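PDB 5HAX: nucleoporin NUP170, which probably serves as a scaffold component of the nuclear pore complex and combines an N-terminal beta-propeller with an alpha-helical region. Local coordinates for residues L715-E718 / Q719-S722; S708-Q711 / L712-L715. One frame throughout, in Å; residues are numbered along the deposited sequence.

Interaction 1. Residues L715-E718 / Q719-S722; sequences LTYE and QLFS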
# COMPACT_ATOMS: atom_id res chain seq x y z
N LEU A 715 13.32 -25.76 -9.95
CA LEU A 715 13.16 -26.18 -8.57
C LEU A 715 12.49 -25.07 -7.77
O LEU A 715 12.97 -23.93 -7.74
CB LEU A 715 14.51 -26.52 -7.95
CG LEU A 715 14.50 -26.76 -6.43
CD1 LEU A 715 13.77 -28.05 -6.10
CD2 LEU A 715 15.91 -26.75 -5.87
N THR A 716 11.38 -25.40 -7.10
CA THR A 716 10.70 -24.48 -6.21
C THR A 716 11.10 -24.75 -4.77
O THR A 716 11.69 -25.78 -4.44
CB THR A 716 9.18 -24.61 -6.36
OG1 THR A 716 8.75 -25.88 -5.85
CG2 THR A 716 8.76 -24.48 -7.82
N TYR A 717 10.78 -23.79 -3.90
CA TYR A 717 11.04 -23.97 -2.47
C TYR A 717 10.15 -25.07 -1.90
O TYR A 717 10.59 -25.83 -1.02
CB TYR A 717 10.83 -22.66 -1.72
CG TYR A 717 12.05 -21.78 -1.71
CD1 TYR A 717 13.07 -21.98 -0.78
CD2 TYR A 717 12.20 -20.74 -2.62
CE1 TYR A 717 14.19 -21.18 -0.76
CE2 TYR A 717 13.32 -19.92 -2.60
CZ TYR A 717 14.31 -20.15 -1.68
OH TYR A 717 15.43 -19.34 -1.66
N GLU A 718 8.91 -25.17 -2.38
CA GLU A 718 8.03 -26.26 -1.95
C GLU A 718 8.69 -27.61 -2.20
O GLU A 718 8.70 -28.49 -1.33
CB GLU A 718 6.69 -26.17 -2.68
CG GLU A 718 5.77 -27.35 -2.41
CD GLU A 718 4.49 -27.30 -3.21
OE1 GLU A 718 3.54 -28.03 -2.85
OE2 GLU A 718 4.43 -26.55 -4.21
N GLN A 719 9.23 -27.81 -3.41
CA GLN A 719 9.86 -29.08 -3.75
C GLN A 719 11.08 -29.33 -2.88
O GLN A 719 11.30 -30.46 -2.41
CB GLN A 719 10.23 -29.09 -5.23
CG GLN A 719 9.02 -29.00 -6.16
CD GLN A 719 9.37 -28.44 -7.53
OE1 GLN A 719 10.47 -27.95 -7.76
NE2 GLN A 719 8.41 -28.52 -8.45
N LEU A 720 11.89 -28.29 -2.65
CA LEU A 720 13.04 -28.41 -1.77
C LEU A 720 12.62 -28.83 -0.36
O LEU A 720 13.31 -29.62 0.28
CB LEU A 720 13.79 -27.08 -1.73
CG LEU A 720 14.98 -26.96 -0.77
CD1 LEU A 720 16.10 -27.88 -1.22
CD2 LEU A 720 15.45 -25.52 -0.70
N PHE A 721 11.50 -28.30 0.12
CA PHE A 721 11.10 -28.52 1.50
C PHE A 721 10.41 -29.86 1.72
O PHE A 721 10.56 -30.45 2.79
CB PHE A 721 10.15 -27.41 1.96
CG PHE A 721 10.77 -26.04 2.03
CD1 PHE A 721 12.13 -25.88 2.26
CD2 PHE A 721 9.99 -24.90 1.89
CE1 PHE A 721 12.69 -24.62 2.33
CE2 PHE A 721 10.55 -23.64 1.95
CZ PHE A 721 11.90 -23.50 2.17
N SER A 722 9.65 -30.35 0.73
CA SER A 722 8.66 -31.39 0.99
C SER A 722 8.61 -32.50 -0.04
O SER A 722 7.72 -33.36 0.05
CB SER A 722 7.27 -30.74 1.10
OG SER A 722 6.92 -30.09 -0.11
O HOH W 1 4.73 -30.76 -1.82

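Interaction 2. Residues S708-Q711 / L712-L715; sequences SQQQ and LKDL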
# COMPACT_ATOMS: atom_id res chain seq x y z
N SER A 708 20.42 -32.15 -14.46
CA SER A 708 20.51 -31.52 -13.15
C SER A 708 20.47 -30.00 -13.26
O SER A 708 20.01 -29.33 -12.32
CB SER A 708 21.79 -31.97 -12.44
OG SER A 708 21.77 -33.37 -12.23
N GLN A 709 20.94 -29.44 -14.37
CA GLN A 709 20.73 -28.02 -14.63
C GLN A 709 19.25 -27.71 -14.81
O GLN A 709 18.74 -26.72 -14.28
CB GLN A 709 21.51 -27.58 -15.86
CG GLN A 709 23.02 -27.55 -15.68
CD GLN A 709 23.74 -27.13 -16.95
OE1 GLN A 709 23.23 -27.29 -18.06
NE2 GLN A 709 24.95 -26.59 -16.79
N GLN A 710 18.54 -28.57 -15.55
CA GLN A 710 17.11 -28.37 -15.77
C GLN A 710 16.33 -28.56 -14.47
O GLN A 710 15.41 -27.79 -14.18
CB GLN A 710 16.62 -29.34 -16.84
CG GLN A 710 15.15 -29.21 -17.21
CD GLN A 710 14.87 -28.02 -18.12
OE1 GLN A 710 15.54 -26.99 -18.04
NE2 GLN A 710 13.88 -28.16 -18.99
N GLN A 711 16.67 -29.59 -13.69
CA GLN A 711 16.00 -29.79 -12.41
C GLN A 711 16.20 -28.60 -11.49
O GLN A 711 15.27 -28.18 -10.79
CB GLN A 711 16.53 -31.06 -11.74
CG GLN A 711 15.87 -32.35 -12.22
CD GLN A 711 16.29 -33.55 -11.40
OE1 GLN A 711 17.27 -34.23 -11.73
NE2 GLN A 711 15.56 -33.82 -10.33
N LEU A 712 17.41 -28.03 -11.48
CA LEU A 712 17.67 -26.84 -10.68
C LEU A 712 16.98 -25.62 -11.26
O LEU A 712 16.64 -24.69 -10.52
CB LEU A 712 19.18 -26.61 -10.58
CG LEU A 712 19.62 -25.34 -9.85
CD1 LEU A 712 19.12 -25.34 -8.42
CD2 LEU A 712 21.13 -25.21 -9.90
N LYS A 713 16.77 -25.60 -12.58
CA LYS A 713 16.15 -24.45 -13.22
C LYS A 713 14.74 -24.22 -12.70
O LYS A 713 14.35 -23.08 -12.39
CB LYS A 713 16.14 -24.65 -14.74
CG LYS A 713 16.27 -23.38 -15.56
CD LYS A 713 16.14 -23.66 -17.05
CE LYS A 713 17.31 -24.48 -17.59
NZ LYS A 713 18.60 -23.74 -17.52
N ASP A 714 13.95 -25.29 -12.59
CA ASP A 714 12.54 -25.21 -12.21
C ASP A 714 12.30 -25.79 -10.81
O ASP A 714 11.20 -26.25 -10.51
CB ASP A 714 11.68 -25.92 -13.25
CG ASP A 714 12.25 -27.24 -13.70
OD1 ASP A 714 12.88 -27.93 -12.86
OD2 ASP A 714 12.09 -27.59 -14.88
N LEU A 715 13.32 -25.76 -9.95
CA LEU A 715 13.16 -26.18 -8.57
C LEU A 715 12.49 -25.07 -7.77
O LEU A 715 12.97 -23.93 -7.74
CB LEU A 715 14.51 -26.52 -7.95
CG LEU A 715 14.50 -26.76 -6.43
CD1 LEU A 715 13.77 -28.05 -6.10
CD2 LEU A 715 15.91 -26.75 -5.87

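Interaction 1. Residues L715-E718 / Q719-S722
With chi1 at 69°, Thr716 holds OG1 between its own backbone N and carbonyl carbon, while Gln719, its CG beside the backbone N (chi1 -63°) and its chain extended beyond, carries its amide back to Thr716. The two close a capping box at the start of helix 717-722. Gln719 N donates to Thr716 OG1 at 3.1 Å, and in return Thr716 N gives a nearly straight bond (169°) of 2.8 Å to Gln719 OE1, approaching from above the plane of that amide carbonyl. Leu715 CD1 lies against the same oxygen and Gln719 CB.

One turn on, Phe721 lays a face of its ring over Tyr717 O, which sits 3.0 Å above the plane, toward the rim. The two rings meet obliquely, with Tyr717 CD1 3.5 Å from Phe721 CZ. Glu718 O is gripped twice by Ser722, through OG at 2.7 Å and through the backbone N at 2.9 Å, and a water links Ser722 OG to Glu718 OE1. That carboxylate is also held by Asn14 and by a salt bridge to Lys604. Tyr717, Leu720 and Phe721 pack on helix 663-694, while the backbone of Leu715, Tyr717 and Glu718 bonds to the loop containing Trp603, Ala605 and Val607.

Interaction 2. Residues S708-Q711 / L712-L715
Gln710 meets both Lys713 and Asp714 one turn further along helix 706-713, and the contact illustrates how a helix spends its last backbone acceptors. Two i to i+4 main-chain bonds hold: Leu712 N reaches Ser708 O at 3.0 Å, and Lys713 N reaches Gln709 O at 2.8 Å. The next step is already slack, since Asp714 N makes a weak bond of 3.3 Å to Gln710 O, which also takes a weak second bond from Lys713 N. At Gln711 O the pattern stops: Leu715 N lies 3.2 Å away, but at too poor an angle to bond.

No side chain hydrogen-bonds across the two halves. Asp714 turns its carboxylate back over the helix end, with CG between its backbone N and carbonyl carbon (chi1 44°), and OD1 comes to 2.9 Å from Gln710 O. Both atoms are acceptors, so this approach is not a hydrogen bond and is probably somewhat unfavourable electrostatically. Gln710, bent at chi2 (77°), crosses Lys713 and sets OE1 3.1 Å from Lys713 CE, against the aliphatic part of the chain. The ammonium itself is satisfied elsewhere, as NZ bonds to the hydroxyl of Tyr701; Gln709 NE2 donates to the carbonyl of the same tyrosine, and Lys606 NZ bonds to Asp714 O. Leu712 packs on Leu733 of helix 724-739 and on Ile616. Such weakening and loss of the i to i+4 bonds is characteristic of a helix C-terminus, here within the alpha-helical region of the nucleoporin, where Asp714 is the first residue to leave helical backbone angles.

Interactions 1 and 2 form the two sides of a helix-to-helix junction, their centres about 12 Å apart. Interaction 2 closes helix 706-713, interaction 1 opens helix 717-722, and Leu715 belongs to both. This shared residue has an extended backbone, with psi at 125°, and its side chain packs on Leu729 of helix 724-739. The junction is compact: Gln719 OE1, already engaged in the capping box, lies 3.3 Å from Asp714 O in a packing contact. Interaction 1 is largely buried and interaction 2 only partly so. Together they turn the chain between successive helices of the C-terminal nucleoporin family region.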